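Local coordinates for protein VAL-1 (Chlorella virus, PDB 3A0N) that probably cleaves alginate and related acidic polysaccharides by beta-elimination, as a family 14 polysaccharide lyase, at residues I117-K122 with T219-P224; G124-I129 with F151-F156; R167-T172 with E187-V192. All coordinates share one frame; numbering follows the deposited sequence.

Followed from the N terminus, the chain opens contact 1 on strand 112-119 and immediately turns into strand 125-130, where contact 2 begins. Contact 2 is closed at 151-156, at the outer edge of the seven-stranded sheet. Strand 165-173 then opens contact 3 in the other large sheet, and 187-192 closes it. Last comes strand 212-221, whose end closes contact 1 at 219-224. Contacts 2 and 3 are thus in series, both nested inside contact 1, and none cross. M118 pairs with I126 to join contacts 1 and 2, which share the bound glucuronate. I117, D127 and F156 reach contact 3 and tie the two sheets together.

Contact 1: I117-K122 with T219-P224; sequences IMWQEK and TFFGGP. With BDP (beta-D-glucopyranuronic acid), chain B.
W119 carries its CG between the backbone N and the carbonyl carbon (chi1 79°), a torsion that swings the indole across to F221 at the end of strand 212-221. The side chain has distance to bridge, because the two short strand segments approach only to 9.0 Å between their axes; strand 91-99 runs between their parent strands in the sheet. The six-membered ring of W119 meets F221 in a T-shaped stack, with planes at 80° and centroids 4.8 Å apart. W119 provides the edge: its CZ2 stands 3.4 Å above the F221 plane, over the ring centre, and is almost equally far from all six carbons. The next corner of the indole, CH2, comes within 3.4 Å of F220 O. At the W119 edge, near the ring plane, T219 OG1 lies 3.9 Å from CZ3, while its hydrogen bonds go to Y44 OH and K92 O. The indole rotation is fixed further by a hydrogen bond from NE1 to F87 O, and Y44 meets F221 in a second edge-to-face pair. M118 serves the sugar instead. Its chain bends at chi3 (67°), which puts CE 3.7 Å from O2 of the glucuronate and 4.2 Å from G222 O, an oxygen that is hydrogen-bonded to K92 NZ. Consecutive residues of one strand thus divide their work, W119 packing among aromatic rings and M118 lining the site of a bound uronic acid, an arrangement in keeping with the beta-sandwich of the concanavalin clan, in which one sheet carries the saccharide.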
loop_
_atom_site.group_PDB
_atom_site.type_symbol
_atom_site.label_atom_id
_atom_site.label_comp_id
_atom_site.label_asym_id
_atom_site.label_seq_id
_atom_site.Cartn_x
_atom_site.Cartn_y
_atom_site.Cartn_z
ATOM N N ILE A 117 -2.304 -2.080 0.137
ATOM C CA ILE A 117 -3.697 -1.814 -0.110
ATOM C C ILE A 117 -3.974 -1.743 -1.616
ATOM O O ILE A 117 -3.270 -1.016 -2.327
ATOM C CB ILE A 117 -4.121 -0.481 0.488
ATOM C CG1 ILE A 117 -4.066 -0.484 2.023
ATOM C CG2 ILE A 117 -5.494 -0.019 0.007
ATOM C CD1 ILE A 117 -5.068 -1.390 2.702
ATOM N N MET A 118 -4.994 -2.480 -2.055
ATOM C CA MET A 118 -5.573 -2.220 -3.369
ATOM C C MET A 118 -7.011 -1.788 -3.247
ATOM O O MET A 118 -7.712 -2.244 -2.337
ATOM C CB MET A 118 -5.548 -3.443 -4.298
ATOM C CG MET A 118 -4.244 -3.755 -4.955
ATOM S SD MET A 118 -4.374 -5.077 -6.188
ATOM C CE MET A 118 -5.394 -4.297 -7.445
ATOM N N TRP A 119 -7.467 -0.922 -4.161
ATOM C CA TRP A 119 -8.914 -0.736 -4.287
ATOM C C TRP A 119 -9.383 -1.770 -5.323
ATOM O O TRP A 119 -8.587 -2.427 -5.985
ATOM C CB TRP A 119 -9.292 0.662 -4.693
ATOM C CG TRP A 119 -9.178 1.084 -6.123
ATOM C CD1 TRP A 119 -10.130 0.890 -7.107
ATOM C CD2 TRP A 119 -8.093 1.780 -6.744
ATOM N NE1 TRP A 119 -9.651 1.431 -8.290
ATOM C CE2 TRP A 119 -8.403 1.987 -8.095
ATOM C CE3 TRP A 119 -6.841 2.277 -6.305
ATOM C CZ2 TRP A 119 -7.572 2.630 -8.995
ATOM C CZ3 TRP A 119 -6.000 2.919 -7.177
ATOM C CH2 TRP A 119 -6.359 3.100 -8.539
ATOM N N GLN A 120 -10.724 -1.869 -5.336
ATOM C CA GLN A 120 -11.365 -2.845 -6.205
ATOM C C GLN A 120 -12.530 -2.178 -6.928
ATOM O O GLN A 120 -12.817 -1.007 -6.719
ATOM C CB GLN A 120 -11.907 -4.060 -5.406
ATOM C CG GLN A 120 -10.744 -4.736 -4.703
ATOM C CD GLN A 120 -9.964 -5.639 -5.604
ATOM O OE1 GLN A 120 -8.955 -5.278 -6.273
ATOM N NE2 GLN A 120 -10.413 -6.875 -5.672
ATOM N N GLU A 121 -13.195 -2.977 -7.759
ATOM C CA GLU A 121 -14.423 -2.537 -8.405
ATOM C C GLU A 121 -15.374 -1.896 -7.398
ATOM O O GLU A 121 -15.451 -2.426 -6.277
ATOM C CB GLU A 121 -15.035 -3.774 -9.067
ATOM C CG GLU A 121 -15.060 -5.017 -8.204
ATOM C CD GLU A 121 -13.828 -5.879 -8.095
ATOM O OE1 GLU A 121 -13.960 -6.966 -7.467
ATOM O OE2 GLU A 121 -12.706 -5.599 -8.573
ATOM N N LYS A 122 -16.063 -0.859 -7.811
ATOM C CA LYS A 122 -17.074 -0.171 -7.022
ATOM C C LYS A 122 -16.575 0.258 -5.648
ATOM O O LYS A 122 -17.331 0.355 -4.690
ATOM C CB LYS A 122 -18.315 -1.060 -6.850
ATOM C CG LYS A 122 -19.025 -1.369 -8.162
ATOM C CD LYS A 122 -19.840 -2.649 -8.055
ATOM C CE LYS A 122 -20.511 -2.969 -9.383
ATOM N NZ LYS A 122 -19.534 -3.276 -10.463
ATOM N N THR A 219 0.629 4.566 -6.560
ATOM C CA THR A 219 -0.800 4.476 -6.855
ATOM C C THR A 219 -0.989 4.513 -8.382
ATOM O O THR A 219 -0.402 5.361 -9.059
ATOM C CB THR A 219 -1.598 5.556 -6.112
ATOM O OG1 THR A 219 -3.001 5.330 -6.383
ATOM C CG2 THR A 219 -1.267 6.959 -6.597
ATOM N N PHE A 220 -1.809 3.544 -8.856
ATOM C CA PHE A 220 -2.084 3.346 -10.282
ATOM C C PHE A 220 -3.230 2.352 -10.446
ATOM O O PHE A 220 -3.505 1.547 -9.562
ATOM C CB PHE A 220 -0.864 2.839 -11.026
ATOM C CG PHE A 220 -0.321 1.527 -10.564
ATOM C CD1 PHE A 220 0.649 1.511 -9.547
ATOM C CD2 PHE A 220 -0.695 0.287 -11.053
ATOM C CE1 PHE A 220 1.169 0.332 -9.046
ATOM C CE2 PHE A 220 -0.174 -0.878 -10.569
ATOM C CZ PHE A 220 0.788 -0.911 -9.566
ATOM N N PHE A 221 -3.881 2.452 -11.631
ATOM C CA PHE A 221 -4.932 1.493 -11.962
ATOM C C PHE A 221 -4.402 0.142 -12.409
ATOM O O PHE A 221 -3.445 -0.001 -13.106
ATOM C CB PHE A 221 -5.751 2.073 -13.123
ATOM C CG PHE A 221 -6.902 2.935 -12.663
ATOM C CD1 PHE A 221 -8.235 2.517 -12.708
ATOM C CD2 PHE A 221 -6.639 4.228 -12.171
ATOM C CE1 PHE A 221 -9.293 3.308 -12.247
ATOM C CE2 PHE A 221 -7.687 4.979 -11.718
ATOM C CZ PHE A 221 -9.027 4.583 -11.747
ATOM N N GLY A 222 -5.153 -0.879 -11.909
ATOM C CA GLY A 222 -4.797 -2.222 -12.347
ATOM C C GLY A 222 -3.561 -2.845 -11.777
ATOM O O GLY A 222 -3.281 -2.488 -10.595
ATOM N N GLY A 223 -2.849 -3.778 -12.388
ATOM C CA GLY A 223 -3.323 -4.319 -13.679
ATOM C C GLY A 223 -4.403 -5.347 -13.451
ATOM O O GLY A 223 -4.782 -5.717 -12.326
ATOM N N PRO A 224 -4.982 -5.870 -14.534
ATOM C CA PRO A 224 -4.652 -5.529 -15.908
ATOM C C PRO A 224 -5.468 -4.411 -16.529
ATOM O O PRO A 224 -5.187 -4.007 -17.664
ATOM C CB PRO A 224 -5.047 -6.860 -16.602
ATOM C CG PRO A 224 -6.237 -7.340 -15.852
ATOM C CD PRO A 224 -6.049 -6.893 -14.416
HETATM C C1 BDP B . -6.137 -8.610 -7.943
HETATM C C2 BDP B . -7.601 -8.360 -8.292
HETATM C C3 BDP B . -8.493 -8.854 -7.135
HETATM C C4 BDP B . -8.162 -10.306 -6.806
HETATM C C5 BDP B . -6.663 -10.453 -6.514
HETATM C C6 BDP B . -6.315 -11.954 -6.409
HETATM O O2 BDP B . -7.799 -6.935 -8.446
HETATM O O3 BDP B . -9.849 -8.722 -7.570
HETATM O O4 BDP B . -8.949 -10.797 -5.708
HETATM O O5 BDP B . -5.919 -9.992 -7.662
HETATM O O6A BDP B . -6.093 -12.465 -5.287
HETATM O O1 BDP B . -5.331 -8.243 -9.081
HETATM O O6B BDP B . -6.255 -12.590 -7.500
#

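Contact 2: G124-I129 with F151-F156; sequences GVIDYI and FFQDDF. With BDP (beta-D-glucopyranuronic acid), chain B.
D127 and F151 form an antiparallel hydrogen-bonded pair that adds the short strand 149-151 to the edge of the sheet. D127 N gives its hydrogen to F151 O at 3.0 Å, and F151 N returns one to D127 O at 2.9 Å. The pairing stops at once, since F152 takes a positive phi and turns the chain out of the strand; further on, a weak bond runs from V125 N to F156 O. The F152 ring lies beside D127, its plane only 22° from that of the carboxylate; F152 CD2 is 3.7 Å from D127 CB, while F151 CB sits over the centre of one face of the F152 ring. I129 CD1 touches CE2 of the F151 ring at 3.9 Å, the two side chains crossing at about a right angle. Q153 leans its CG on I126 CG2 at 3.7 Å. Bent at chi2 (93°), it sends NE2 to the glucuronate O4, a bond of 3.1 Å that is nearly straight at 172°. G150 N is another donor to the sugar. Water 1 lies 2.8 Å from both V125 O and Q153 O and can donate to either, linking turn and strand, though it has more acceptors within reach than protons. Behind these groups, S188 OG of the opposing sheet bonds to D127 OD2, and G150 O takes a weak bond from Q153 NE2. The chemistry implies that on this side the uronic acid is gripped through neutral amide N-H groups, with Q153 recognising a ring hydroxyl oxygen rather than balancing the carboxylate charge.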
loop_
_atom_site.group_PDB
_atom_site.type_symbol
_atom_site.label_atom_id
_atom_site.label_comp_id
_atom_site.label_asym_id
_atom_site.label_seq_id
_atom_site.Cartn_x
_atom_site.Cartn_y
_atom_site.Cartn_z
ATOM N N GLY A 124 -14.333 -1.171 -3.628
ATOM C CA GLY A 124 -13.920 -2.198 -2.682
ATOM C C GLY A 124 -12.455 -1.969 -2.265
ATOM O O GLY A 124 -11.725 -1.183 -2.886
ATOM N N VAL A 125 -12.064 -2.671 -1.211
ATOM C CA VAL A 125 -10.673 -2.663 -0.751
ATOM C C VAL A 125 -10.247 -4.098 -0.444
ATOM O O VAL A 125 -11.012 -4.932 0.056
ATOM C CB VAL A 125 -10.510 -1.740 0.470
ATOM C CG1 VAL A 125 -9.109 -1.841 1.086
ATOM C CG2 VAL A 125 -10.763 -0.281 0.107
ATOM N N ILE A 126 -8.981 -4.410 -0.745
ATOM C CA ILE A 126 -8.390 -5.658 -0.324
ATOM C C ILE A 126 -6.960 -5.418 0.223
ATOM O O ILE A 126 -6.321 -4.402 -0.081
ATOM C CB ILE A 126 -8.267 -6.677 -1.467
ATOM C CG1 ILE A 126 -7.507 -6.119 -2.686
ATOM C CG2 ILE A 126 -9.641 -7.199 -1.882
ATOM C CD1 ILE A 126 -7.106 -7.222 -3.676
ATOM N N ASP A 127 -6.540 -6.392 1.025
ATOM C CA ASP A 127 -5.140 -6.536 1.375
ATOM C C ASP A 127 -4.469 -7.298 0.243
ATOM O O ASP A 127 -5.026 -8.288 -0.248
ATOM C CB ASP A 127 -5.049 -7.328 2.676
ATOM C CG ASP A 127 -3.680 -7.331 3.318
ATOM O OD1 ASP A 127 -2.753 -6.620 2.861
ATOM O OD2 ASP A 127 -3.553 -8.074 4.319
ATOM N N TYR A 128 -3.296 -6.900 -0.225
ATOM C CA TYR A 128 -2.694 -7.524 -1.400
ATOM C C TYR A 128 -1.263 -7.906 -1.066
ATOM O O TYR A 128 -0.477 -6.973 -0.832
ATOM C CB TYR A 128 -2.782 -6.525 -2.548
ATOM C CG TYR A 128 -2.410 -7.047 -3.914
ATOM C CD1 TYR A 128 -3.167 -8.066 -4.493
ATOM C CD2 TYR A 128 -1.364 -6.515 -4.633
ATOM C CE1 TYR A 128 -2.828 -8.547 -5.762
ATOM C CE2 TYR A 128 -1.007 -6.976 -5.895
ATOM C CZ TYR A 128 -1.766 -7.985 -6.435
ATOM O OH TYR A 128 -1.434 -8.453 -7.699
ATOM N N ILE A 129 -0.927 -9.187 -1.013
ATOM C CA ILE A 129 0.361 -9.579 -0.462
ATOM C C ILE A 129 1.201 -10.326 -1.464
ATOM O O ILE A 129 0.771 -11.218 -2.220
ATOM C CB ILE A 129 0.115 -10.522 0.758
ATOM C CG1 ILE A 129 -0.655 -9.795 1.848
ATOM C CG2 ILE A 129 1.404 -11.125 1.262
ATOM C CD1 ILE A 129 -0.955 -10.633 3.066
ATOM N N PHE A 151 -6.702 -10.642 0.001
ATOM C CA PHE A 151 -7.502 -10.989 1.166
ATOM C C PHE A 151 -8.541 -9.908 1.445
ATOM O O PHE A 151 -8.360 -8.734 1.095
ATOM C CB PHE A 151 -6.600 -11.193 2.398
ATOM C CG PHE A 151 -5.612 -12.337 2.199
ATOM C CD1 PHE A 151 -5.953 -13.642 2.469
ATOM C CD2 PHE A 151 -4.332 -12.120 1.719
ATOM C CE1 PHE A 151 -5.091 -14.683 2.242
ATOM C CE2 PHE A 151 -3.449 -13.165 1.494
ATOM C CZ PHE A 151 -3.820 -14.466 1.777
ATOM N N PHE A 152 -9.619 -10.314 2.097
ATOM C CA PHE A 152 -10.713 -9.485 2.575
ATOM C C PHE A 152 -11.644 -8.986 1.483
ATOM O O PHE A 152 -12.326 -8.004 1.598
ATOM C CB PHE A 152 -10.232 -8.260 3.412
ATOM C CG PHE A 152 -9.191 -8.582 4.479
ATOM C CD1 PHE A 152 -9.244 -9.712 5.262
ATOM C CD2 PHE A 152 -8.134 -7.694 4.679
ATOM C CE1 PHE A 152 -8.281 -9.970 6.234
ATOM C CE2 PHE A 152 -7.173 -7.934 5.643
ATOM C CZ PHE A 152 -7.238 -9.076 6.419
ATOM N N GLN A 153 -11.662 -9.745 0.368
ATOM C CA GLN A 153 -12.565 -9.383 -0.709
ATOM C C GLN A 153 -14.023 -9.230 -0.280
ATOM O O GLN A 153 -14.696 -8.303 -0.747
ATOM C CB GLN A 153 -12.537 -10.476 -1.797
ATOM C CG GLN A 153 -11.219 -10.507 -2.565
ATOM C CD GLN A 153 -10.213 -11.476 -1.980
ATOM O OE1 GLN A 153 -10.283 -11.871 -0.809
ATOM N NE2 GLN A 153 -9.255 -11.848 -2.826
ATOM N N ASP A 154 -14.521 -10.128 0.583
ATOM C CA ASP A 154 -15.913 -9.989 1.005
ATOM C C ASP A 154 -16.178 -8.873 2.017
ATOM O O ASP A 154 -17.320 -8.524 2.311
ATOM C CB ASP A 154 -16.389 -11.284 1.704
ATOM C CG ASP A 154 -16.528 -12.487 0.807
ATOM O OD1 ASP A 154 -16.668 -12.236 -0.417
ATOM O OD2 ASP A 154 -16.508 -13.649 1.281
ATOM N N ASP A 155 -15.104 -8.369 2.624
ATOM C CA ASP A 155 -15.148 -7.625 3.858
ATOM C C ASP A 155 -15.186 -6.112 3.697
ATOM O O ASP A 155 -15.599 -5.352 4.569
ATOM C CB ASP A 155 -13.939 -7.990 4.749
ATOM C CG ASP A 155 -13.898 -9.470 5.026
ATOM O OD1 ASP A 155 -14.963 -10.046 5.375
ATOM O OD2 ASP A 155 -12.868 -10.173 4.914
ATOM N N PHE A 156 -14.764 -5.645 2.522
ATOM C CA PHE A 156 -14.782 -4.222 2.259
ATOM C C PHE A 156 -15.464 -3.884 0.943
ATOM O O PHE A 156 -15.088 -2.980 0.211
ATOM C CB PHE A 156 -13.327 -3.691 2.247
ATOM C CG PHE A 156 -12.622 -3.790 3.622
ATOM C CD1 PHE A 156 -12.991 -2.957 4.651
ATOM C CD2 PHE A 156 -11.638 -4.758 3.798
ATOM C CE1 PHE A 156 -12.345 -3.070 5.882
ATOM C CE2 PHE A 156 -10.975 -4.847 5.011
ATOM C CZ PHE A 156 -11.371 -4.025 6.053
HETATM C C1 BDP B . -6.137 -8.610 -7.943
HETATM C C2 BDP B . -7.601 -8.360 -8.292
HETATM C C3 BDP B . -8.493 -8.854 -7.135
HETATM C C4 BDP B . -8.162 -10.306 -6.806
HETATM C C5 BDP B . -6.663 -10.453 -6.514
HETATM C C6 BDP B . -6.315 -11.954 -6.409
HETATM O O2 BDP B . -7.799 -6.935 -8.446
HETATM O O3 BDP B . -9.849 -8.722 -7.570
HETATM O O4 BDP B . -8.949 -10.797 -5.708
HETATM O O5 BDP B . -5.919 -9.992 -7.662
HETATM O O6A BDP B . -6.093 -12.465 -5.287
HETATM O O1 BDP B . -5.331 -8.243 -9.081
HETATM O O6B BDP B . -6.255 -12.590 -7.500
HETATM O O HOH W 1 -13.557 -5.774 -0.624
#

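Contact 3: R167-T172 with E187-V192; sequences RIEIGT and ESYVIV
Strands 165-173 and 186-192 are antiparallel neighbours in the larger, eight-stranded sheet of the beta-sandwich, and within them R167-T172 faces E187-V192 in unbroken register. Two hydrogen-bonded pairs carry the backbone: E169 with I191, and G171 with Y189. The bond from G171 N to Y189 O is short, 2.8 Å, and almost straight at 175°, whereas the return bond from Y189 N to G171 O (3.0 Å) approaches from above the carbonyl plane. A chi1 of 68° folds the phenol of Y189 back over its cross-strand partner. G171 CA thus sits 3.8 Å from the ring centroid, only 4° off the normal, in a CH-pi contact; a glycine roofed by an aromatic ring in this way is a familiar cross-strand pairing. E169 runs alongside I191, with OE1 3.6 Å from CD1. Water 2 donates to that same OE1 at 2.6 Å and is hydrogen-bonded to Y189 OH at 2.7 Å, a hydroxyl that is also hydrogen-bonded to T74 OG1. The opposite face carries I168, I170, V190 and V192, which pack toward I117, V125 and F156. S188 OG and T172 OG1, also on that face, both bond to N115 ND2. With OE2 in a salt bridge to K241, both oxygens of E169 have partners, and the surroundings would tend to keep this carboxylate ionised on a face whose reverse is largely apolar.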
loop_
_atom_site.group_PDB
_atom_site.type_symbol
_atom_site.label_atom_id
_atom_site.label_comp_id
_atom_site.label_asym_id
_atom_site.label_seq_id
_atom_site.Cartn_x
_atom_site.Cartn_y
_atom_site.Cartn_z
ATOM N N ARG A 167 -10.812 6.969 5.272
ATOM C CA ARG A 167 -9.613 6.690 6.046
ATOM C C ARG A 167 -9.211 5.232 5.880
ATOM O O ARG A 167 -10.000 4.296 6.058
ATOM C CB ARG A 167 -9.830 7.041 7.523
ATOM C CG ARG A 167 -10.282 8.485 7.704
ATOM C CD ARG A 167 -10.763 8.771 9.118
ATOM N NE ARG A 167 -11.698 7.753 9.579
ATOM C CZ ARG A 167 -12.988 7.672 9.311
ATOM N NH1 ARG A 167 -13.584 8.575 8.551
ATOM N NH2 ARG A 167 -13.693 6.666 9.817
ATOM N N ILE A 168 -7.958 5.042 5.520
ATOM C CA ILE A 168 -7.364 3.745 5.270
ATOM C C ILE A 168 -6.135 3.529 6.130
ATOM O O ILE A 168 -5.352 4.472 6.329
ATOM C CB ILE A 168 -6.977 3.628 3.782
ATOM C CG1 ILE A 168 -8.205 3.904 2.897
ATOM C CG2 ILE A 168 -6.307 2.308 3.482
ATOM C CD1 ILE A 168 -7.953 3.763 1.413
ATOM N N GLU A 169 -5.968 2.323 6.650
ATOM C CA GLU A 169 -4.769 1.954 7.379
ATOM C C GLU A 169 -4.330 0.562 6.971
ATOM O O GLU A 169 -5.195 -0.302 6.691
ATOM C CB GLU A 169 -4.956 1.913 8.917
ATOM C CG GLU A 169 -5.699 3.111 9.476
ATOM C CD GLU A 169 -5.443 3.302 10.969
ATOM O OE1 GLU A 169 -4.586 2.609 11.531
ATOM O OE2 GLU A 169 -6.182 4.118 11.540
ATOM N N ILE A 170 -3.050 0.265 6.966
ATOM C CA ILE A 170 -2.535 -1.079 6.739
ATOM C C ILE A 170 -1.433 -1.367 7.770
ATOM O O ILE A 170 -0.446 -0.639 7.885
ATOM C CB ILE A 170 -2.063 -1.315 5.301
ATOM C CG1 ILE A 170 -1.652 -2.761 5.067
ATOM C CG2 ILE A 170 -0.942 -0.344 4.918
ATOM C CD1 ILE A 170 -1.555 -3.064 3.577
ATOM N N GLY A 171 -1.682 -2.418 8.521
ATOM C CA GLY A 171 -0.817 -2.844 9.640
ATOM C C GLY A 171 -0.014 -4.041 9.245
ATOM O O GLY A 171 -0.483 -4.970 8.548
ATOM N N THR A 172 1.281 -4.177 9.564
ATOM C CA THR A 172 2.118 -5.326 9.264
ATOM C C THR A 172 2.910 -5.721 10.517
ATOM O O THR A 172 3.505 -4.811 11.119
ATOM C CB THR A 172 3.137 -5.037 8.153
ATOM O OG1 THR A 172 2.517 -4.328 7.040
ATOM C CG2 THR A 172 3.749 -6.309 7.583
ATOM N N GLU A 187 1.395 -11.123 11.050
ATOM C CA GLU A 187 0.056 -10.604 10.890
ATOM C C GLU A 187 -0.014 -9.458 9.879
ATOM O O GLU A 187 0.981 -8.804 9.630
ATOM C CB GLU A 187 -0.493 -10.098 12.231
ATOM C CG GLU A 187 -0.295 -11.061 13.387
ATOM C CD GLU A 187 -0.895 -10.603 14.694
ATOM O OE1 GLU A 187 -1.269 -9.418 14.845
ATOM O OE2 GLU A 187 -0.991 -11.469 15.596
ATOM N N SER A 188 -1.235 -9.262 9.387
ATOM C CA SER A 188 -1.562 -8.077 8.617
ATOM C C SER A 188 -2.924 -7.541 9.052
ATOM O O SER A 188 -3.793 -8.342 9.421
ATOM C CB SER A 188 -1.628 -8.399 7.109
ATOM O OG SER A 188 -2.043 -7.269 6.390
ATOM N N TYR A 189 -3.169 -6.239 9.036
ATOM C CA TYR A 189 -4.559 -5.827 9.165
ATOM C C TYR A 189 -4.859 -4.691 8.210
ATOM O O TYR A 189 -3.966 -3.937 7.820
ATOM C CB TYR A 189 -4.898 -5.453 10.592
ATOM C CG TYR A 189 -4.333 -4.248 11.292
ATOM C CD1 TYR A 189 -4.638 -2.945 10.988
ATOM C CD2 TYR A 189 -3.461 -4.491 12.349
ATOM C CE1 TYR A 189 -4.100 -1.860 11.671
ATOM C CE2 TYR A 189 -2.917 -3.430 13.048
ATOM C CZ TYR A 189 -3.232 -2.156 12.706
ATOM O OH TYR A 189 -2.672 -1.110 13.423
ATOM N N VAL A 190 -6.123 -4.544 7.855
ATOM C CA VAL A 190 -6.554 -3.410 7.034
ATOM C C VAL A 190 -7.676 -2.711 7.771
ATOM O O VAL A 190 -8.548 -3.424 8.291
ATOM C CB VAL A 190 -7.020 -3.852 5.634
ATOM C CG1 VAL A 190 -7.751 -2.741 4.897
ATOM C CG2 VAL A 190 -5.816 -4.364 4.857
ATOM N N ILE A 191 -7.701 -1.414 7.816
ATOM C CA ILE A 191 -8.794 -0.627 8.346
ATOM C C ILE A 191 -9.324 0.290 7.257
ATOM O O ILE A 191 -8.527 0.970 6.598
ATOM C CB ILE A 191 -8.383 0.229 9.571
ATOM C CG1 ILE A 191 -7.697 -0.622 10.641
ATOM C CG2 ILE A 191 -9.583 0.975 10.112
ATOM C CD1 ILE A 191 -7.279 0.197 11.851
ATOM N N VAL A 192 -10.628 0.317 7.022
ATOM C CA VAL A 192 -11.190 1.272 6.082
ATOM C C VAL A 192 -12.396 1.905 6.776
ATOM O O VAL A 192 -13.328 1.174 7.141
ATOM C CB VAL A 192 -11.681 0.636 4.771
ATOM C CG1 VAL A 192 -12.153 1.751 3.842
ATOM C CG2 VAL A 192 -10.575 -0.201 4.134
HETATM O O HOH W 2 -4.167 1.123 13.680
#